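Side-chain contacts in spermidine N(1)-acetyltransferase (Vibrio cholerae serotype O1, PDB 7KWJ), which catalyses the transfer of an acetyl group from acetyl-CoA to the primary amino groups of spermidine and spermine, protecting the cell against polyamine toxicity: residues G13-I18 against E55-V60; F17-N22 against D40-L45. The protein carries 10 engineered substitutions. All coordinates share one frame; numbering follows the deposited sequence.

Interaction 1: G13-I18 against E55-V60; sequences GDLRFI and ERRFVV
Val-59 and Asp-14 make the aliphatic part of this contact: the methyl CG2 of Val-59 lies 4.2 Å from CB of Asp-14, the closest approach of the pair, and both valine methyls also lie near the carboxylate end of the aspartate. With CG1 anti to the backbone N (chi1 171°), the valine sets CG2 against the base of the aspartate side chain while CG1 comes up to OD2. Ile-18, one turn after Asp-14, leans the same way, but its CD1 stays 4.7 Å from Val-59 CG2, a looser approach. Val-59 also packs on Leu-67 and Leu-10, which continue the apolar layer.

In the GNAT fold of this acetyltransferase, helix 15-22 lies over one face of the central mixed sheet, and here its first turn meets strand 56-61, which runs between strands 6-9 and 67-77. The turn itself is closed by a backbone bond from Ile-18 N to Asp-14 O (3.0 Å).

The second kind of contact pairs a methyl with a charged group. Leu-15 CD2 comes to 4.4 Å from NH2 of Arg-57, approaching the guanidinium obliquely. The other terminal nitrogen of the same guanidinium, NH1, forms a salt bridge with Glu-72 OE2, which helps fix the direction of the group; side chain to side chain, Arg-57 lies about 7 Å from the spermine-binding residues His-49 and Gln-86.

No hydrogen bond joins the two segments. The carboxylate of Asp-14 instead has a salt bridge from OD1 to Arg-8 on strand 6-9.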
loop_
_atom_site.group_PDB
_atom_site.type_symbol
_atom_site.label_atom_id
_atom_site.label_comp_id
_atom_site.label_asym_id
_atom_site.label_seq_id
_atom_site.Cartn_x
_atom_site.Cartn_y
_atom_site.Cartn_z
ATOM N N GLY B 13 3.403 7.986 -26.015
ATOM C CA GLY B 13 2.834 7.753 -27.331
ATOM C C GLY B 13 3.842 7.349 -28.386
ATOM O O GLY B 13 3.452 6.810 -29.427
ATOM N N ASP B 14 5.130 7.594 -28.146
ATOM C CA ASP B 14 6.173 7.286 -29.115
ATOM C C ASP B 14 6.876 5.965 -28.837
ATOM O O ASP B 14 7.760 5.578 -29.607
ATOM C CB ASP B 14 7.213 8.411 -29.145
ATOM C CG ASP B 14 6.588 9.778 -29.330
ATOM O OD1 ASP B 14 6.200 10.396 -28.318
ATOM O OD2 ASP B 14 6.483 10.235 -30.486
ATOM N N LEU B 15 6.505 5.261 -27.764
ATOM C CA LEU B 15 7.235 4.055 -27.389
ATOM C C LEU B 15 7.117 2.977 -28.458
ATOM O O LEU B 15 8.082 2.248 -28.723
ATOM C CB LEU B 15 6.730 3.537 -26.043
ATOM C CG LEU B 15 6.978 4.453 -24.843
ATOM C CD1 LEU B 15 6.334 3.874 -23.596
ATOM C CD2 LEU B 15 8.470 4.677 -24.625
ATOM N N ARG B 16 5.945 2.856 -29.085
ATOM C CA ARG B 16 5.776 1.848 -30.127
ATOM C C ARG B 16 6.729 2.101 -31.289
ATOM O O ARG B 16 7.325 1.162 -31.830
ATOM C CB ARG B 16 4.327 1.830 -30.610
ATOM C CG ARG B 16 4.007 0.716 -31.602
ATOM C CD ARG B 16 4.138 -0.669 -30.976
ATOM N NE ARG B 16 3.196 -0.876 -29.878
ATOM C CZ ARG B 16 3.114 -1.994 -29.161
ATOM N NH1 ARG B 16 3.918 -3.017 -29.423
ATOM N NH2 ARG B 16 2.224 -2.092 -28.182
ATOM N N PHE B 17 6.889 3.366 -31.687
ATOM C CA PHE B 17 7.858 3.694 -32.728
ATOM C C PHE B 17 9.273 3.336 -32.290
ATOM O O PHE B 17 10.043 2.757 -33.066
ATOM C CB PHE B 17 7.766 5.180 -33.079
ATOM C CG PHE B 17 8.891 5.671 -33.949
ATOM C CD1 PHE B 17 8.842 5.516 -35.325
ATOM C CD2 PHE B 17 9.995 6.294 -33.389
ATOM C CE1 PHE B 17 9.875 5.970 -36.125
ATOM C CE2 PHE B 17 11.032 6.749 -34.185
ATOM C CZ PHE B 17 10.970 6.587 -35.554
ATOM N N ILE B 18 9.632 3.672 -31.049
ATOM C CA ILE B 18 10.971 3.365 -30.553
ATOM C C ILE B 18 11.217 1.862 -30.576
ATOM O O ILE B 18 12.317 1.402 -30.906
ATOM C CB ILE B 18 11.162 3.948 -29.139
ATOM C CG1 ILE B 18 11.083 5.478 -29.171
ATOM C CG2 ILE B 18 12.485 3.485 -28.544
ATOM C CD1 ILE B 18 12.177 6.148 -29.987
ATOM N N GLU B 55 18.566 11.322 -16.663
ATOM C CA GLU B 55 18.511 10.995 -18.077
ATOM C C GLU B 55 17.649 12.015 -18.807
ATOM O O GLU B 55 16.778 12.662 -18.221
ATOM C CB GLU B 55 17.965 9.577 -18.316
ATOM C CG GLU B 55 16.486 9.401 -18.004
ATOM C CD GLU B 55 15.967 8.043 -18.432
ATOM O OE1 GLU B 55 16.772 7.090 -18.489
ATOM O OE2 GLU B 55 14.757 7.933 -18.720
ATOM N N ARG B 56 17.913 12.152 -20.106
ATOM C CA ARG B 56 17.111 12.987 -20.994
ATOM C C ARG B 56 16.995 12.267 -22.327
ATOM O O ARG B 56 18.007 12.036 -22.995
ATOM C CB ARG B 56 17.736 14.371 -21.189
ATOM C CG ARG B 56 17.861 15.199 -19.923
ATOM C CD ARG B 56 16.507 15.626 -19.387
ATOM N NE ARG B 56 16.632 16.687 -18.391
ATOM C CZ ARG B 56 16.971 16.492 -17.121
ATOM N NH1 ARG B 56 17.228 15.269 -16.675
ATOM N NH2 ARG B 56 17.059 17.524 -16.293
ATOM N N ARG B 57 15.771 11.909 -22.709
ATOM C CA ARG B 57 15.506 11.205 -23.959
ATOM C C ARG B 57 14.662 12.103 -24.850
ATOM O O ARG B 57 13.593 12.563 -24.437
ATOM C CB ARG B 57 14.804 9.871 -23.697
ATOM C CG ARG B 57 15.527 8.998 -22.680
ATOM C CD ARG B 57 15.463 7.523 -23.045
ATOM N NE ARG B 57 14.120 6.966 -22.908
ATOM C CZ ARG B 57 13.804 5.702 -23.172
ATOM N NH1 ARG B 57 14.734 4.854 -23.592
ATOM N NH2 ARG B 57 12.555 5.284 -23.018
ATOM N N PHE B 58 15.143 12.352 -26.067
ATOM C CA PHE B 58 14.513 13.285 -26.992
ATOM C C PHE B 58 14.201 12.588 -28.308
ATOM O O PHE B 58 15.083 11.971 -28.915
ATOM C CB PHE B 58 15.414 14.496 -27.249
ATOM C CG PHE B 58 15.727 15.285 -26.016
ATOM C CD1 PHE B 58 14.727 15.959 -25.343
ATOM C CD2 PHE B 58 17.022 15.354 -25.531
ATOM C CE1 PHE B 58 15.008 16.684 -24.208
ATOM C CE2 PHE B 58 17.310 16.081 -24.395
ATOM C CZ PHE B 58 16.301 16.748 -23.732
ATOM N N VAL B 59 12.953 12.700 -28.746
ATOM C CA VAL B 59 12.529 12.209 -30.050
ATOM C C VAL B 59 12.790 13.294 -31.084
ATOM O O VAL B 59 12.573 14.484 -30.828
ATOM C CB VAL B 59 11.043 11.804 -30.029
ATOM C CG1 VAL B 59 10.554 11.503 -31.438
ATOM C CG2 VAL B 59 10.834 10.603 -29.122
ATOM N N VAL B 60 13.262 12.884 -32.256
ATOM C CA VAL B 60 13.552 13.793 -33.358
ATOM C C VAL B 60 12.454 13.650 -34.400
ATOM O O VAL B 60 12.104 12.531 -34.796
ATOM C CB VAL B 60 14.934 13.505 -33.967
ATOM C CG1 VAL B 60 15.215 14.442 -35.136
ATOM C CG2 VAL B 60 16.014 13.633 -32.901
#

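Interaction 2: F17-N22 against D40-L45; sequences FIHNLN and DELEEL
Ile-18 touches the second helix through its CG2 branch, which sits 4.4 Å from CD2 of Leu-42. Its two branches divide the work: CG2, anti to the backbone N, faces 40-45, whereas CG1 and the CD1 methyl beyond it lead away, toward the sheet, where the side chain packs on Leu-70.

One residue on, His-19 gives the closest approach. Its CB lies 3.9 Å from Leu-42 CD2, and the same methyl is 4.1 Å from the backbone N of His-19, so the leucine lies against the base of the histidine and the neighbouring main chain. The CA atoms of His-19 and Leu-42, 7.6 Å apart, are the nearest pair between the segments. Leu-42 CD2 meets the imidazole ring obliquely. The polar end of the ring is held elsewhere, by a hydrogen bond from NE2 to the carbonyl O of Glu-37, just before helix 39-47. That bond joins the histidine to the residues leading into the second helix, while Leu-42 meets it from the helix flank.

From the other side, a single residue carries the contact. Leu-42 has CG anti to the backbone N (chi1 178°), and CD2 continues the extended path from CA, bringing the methyl against both Ile-18 CG2 and His-19 CB.

Helix 15-22 stands between helix 39-47, which includes the polyamine-binding Glu-41, and the sheet, where Leu-21 and Asn-22 pack on Ile-88 of strand 82-89 and Phe-17 reaches Leu-67 of strand 67-77.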
loop_
_atom_site.group_PDB
_atom_site.type_symbol
_atom_site.label_atom_id
_atom_site.label_comp_id
_atom_site.label_asym_id
_atom_site.label_seq_id
_atom_site.Cartn_x
_atom_site.Cartn_y
_atom_site.Cartn_z
ATOM N N PHE B 17 6.889 3.366 -31.687
ATOM C CA PHE B 17 7.858 3.694 -32.728
ATOM C C PHE B 17 9.273 3.336 -32.290
ATOM O O PHE B 17 10.043 2.757 -33.066
ATOM C CB PHE B 17 7.766 5.180 -33.079
ATOM C CG PHE B 17 8.891 5.671 -33.949
ATOM C CD1 PHE B 17 8.842 5.516 -35.325
ATOM C CD2 PHE B 17 9.995 6.294 -33.389
ATOM C CE1 PHE B 17 9.875 5.970 -36.125
ATOM C CE2 PHE B 17 11.032 6.749 -34.185
ATOM C CZ PHE B 17 10.970 6.587 -35.554
ATOM N N ILE B 18 9.632 3.672 -31.049
ATOM C CA ILE B 18 10.971 3.365 -30.553
ATOM C C ILE B 18 11.217 1.862 -30.576
ATOM O O ILE B 18 12.317 1.402 -30.906
ATOM C CB ILE B 18 11.162 3.948 -29.139
ATOM C CG1 ILE B 18 11.083 5.478 -29.171
ATOM C CG2 ILE B 18 12.485 3.485 -28.544
ATOM C CD1 ILE B 18 12.177 6.148 -29.987
ATOM N N HIS B 19 10.199 1.072 -30.226
ATOM C CA HIS B 19 10.367 -0.377 -30.203
ATOM C C HIS B 19 10.664 -0.912 -31.599
ATOM O O HIS B 19 11.607 -1.689 -31.793
ATOM C CB HIS B 19 9.117 -1.041 -29.626
ATOM C CG HIS B 19 9.310 -2.482 -29.274
ATOM N ND1 HIS B 19 8.291 -3.409 -29.338
ATOM C CD2 HIS B 19 10.404 -3.157 -28.848
ATOM C CE1 HIS B 19 8.750 -4.591 -28.970
ATOM N NE2 HIS B 19 10.029 -4.466 -28.668
ATOM N N ASN B 20 9.864 -0.507 -32.588
ATOM C CA ASN B 20 10.131 -0.921 -33.962
ATOM C C ASN B 20 11.459 -0.371 -34.458
ATOM O O ASN B 20 12.150 -1.028 -35.245
ATOM C CB ASN B 20 8.995 -0.466 -34.879
ATOM C CG ASN B 20 7.664 -1.097 -34.518
ATOM O OD1 ASN B 20 7.612 -2.209 -33.991
ATOM N ND2 ASN B 20 6.577 -0.388 -34.803
ATOM N N LEU B 21 11.836 0.828 -34.008
ATOM C CA LEU B 21 13.090 1.427 -34.453
ATOM C C LEU B 21 14.292 0.645 -33.940
ATOM O O LEU B 21 15.251 0.417 -34.687
ATOM C CB LEU B 21 13.161 2.885 -33.993
ATOM C CG LEU B 21 14.499 3.606 -34.175
ATOM C CD1 LEU B 21 14.967 3.535 -35.620
ATOM C CD2 LEU B 21 14.386 5.053 -33.724
ATOM N N ASN B 22 14.259 0.219 -32.675
ATOM C CA ASN B 22 15.408 -0.463 -32.091
ATOM C C ASN B 22 15.746 -1.762 -32.811
ATOM O O ASN B 22 16.842 -2.297 -32.614
ATOM C CB ASN B 22 15.152 -0.744 -30.608
ATOM C CG ASN B 22 15.325 0.490 -29.746
ATOM O OD1 ASN B 22 16.205 1.315 -29.992
ATOM N ND2 ASN B 22 14.484 0.624 -28.728
ATOM N N ASP B 40 6.364 -4.308 -23.430
ATOM C CA ASP B 40 5.901 -4.091 -22.065
ATOM C C ASP B 40 7.061 -3.745 -21.139
ATOM O O ASP B 40 6.929 -2.877 -20.269
ATOM C CB ASP B 40 5.159 -5.329 -21.568
ATOM C CG ASP B 40 3.922 -5.632 -22.390
ATOM O OD1 ASP B 40 3.149 -4.692 -22.676
ATOM O OD2 ASP B 40 3.728 -6.807 -22.763
ATOM N N GLU B 41 8.205 -4.414 -21.309
ATOM C CA GLU B 41 9.386 -4.044 -20.539
ATOM C C GLU B 41 9.836 -2.632 -20.885
ATOM O O GLU B 41 10.255 -1.871 -20.005
ATOM C CB GLU B 41 10.516 -5.043 -20.796
ATOM C CG GLU B 41 11.772 -4.788 -19.971
ATOM C CD GLU B 41 12.923 -5.696 -20.363
ATOM O OE1 GLU B 41 13.992 -5.616 -19.720
ATOM O OE2 GLU B 41 12.759 -6.490 -21.313
ATOM N N LEU B 42 9.755 -2.265 -22.166
ATOM C CA LEU B 42 10.123 -0.915 -22.577
ATOM C C LEU B 42 9.184 0.119 -21.966
ATOM O O LEU B 42 9.630 1.169 -21.490
ATOM C CB LEU B 42 10.107 -0.817 -24.103
ATOM C CG LEU B 42 10.431 0.549 -24.715
ATOM C CD1 LEU B 42 11.877 0.932 -24.447
ATOM C CD2 LEU B 42 10.138 0.547 -26.208
ATOM N N GLU B 43 7.880 -0.165 -21.964
ATOM C CA GLU B 43 6.915 0.804 -21.453
ATOM C C GLU B 43 7.030 0.947 -19.941
ATOM O O GLU B 43 7.041 2.066 -19.413
ATOM C CB GLU B 43 5.497 0.388 -21.846
ATOM C CG GLU B 43 4.454 1.472 -21.623
ATOM C CD GLU B 43 3.045 0.995 -21.912
ATOM O OE1 GLU B 43 2.436 0.359 -21.024
ATOM O OE2 GLU B 43 2.547 1.247 -23.029
ATOM N N GLU B 44 7.112 -0.175 -19.224
ATOM C CA GLU B 44 7.205 -0.108 -17.770
ATOM C C GLU B 44 8.505 0.557 -17.332
ATOM O O GLU B 44 8.507 1.373 -16.402
ATOM C CB GLU B 44 7.080 -1.508 -17.171
ATOM C CG GLU B 44 5.707 -2.130 -17.371
ATOM C CD GLU B 44 5.516 -3.407 -16.577
ATOM O OE1 GLU B 44 6.422 -3.767 -15.798
ATOM O OE2 GLU B 44 4.455 -4.047 -16.734
ATOM N N LEU B 45 9.620 0.227 -17.990
ATOM C CA LEU B 45 10.877 0.900 -17.678
ATOM C C LEU B 45 10.783 2.392 -17.965
ATOM O O LEU B 45 11.374 3.208 -17.248
ATOM C CB LEU B 45 12.024 0.273 -18.469
ATOM C CG LEU B 45 12.709 -0.932 -17.819
ATOM C CD1 LEU B 45 13.677 -1.583 -18.793
ATOM C CD2 LEU B 45 13.435 -0.519 -16.546
#

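Both contacts start on helix 15-22. Following the chain from the N terminus, interaction 2 closes first: from 17-22 the chain runs through a long connection, engineered in this chimera and not modelled at 27-29, and returns as helix 39-47. Interaction 1 closes later, when strand 56-61 comes up to 13-18, so the smaller loop nests inside the larger and the two do not cross. Their centres lie about 9 Å apart and they meet directly, Leu-15 CD1 lying 3.6 Å from Glu-43 CG. Phe-17 and Ile-18 belong to both segments of the shared helix, which thus links helix 39-47 to the central sheet.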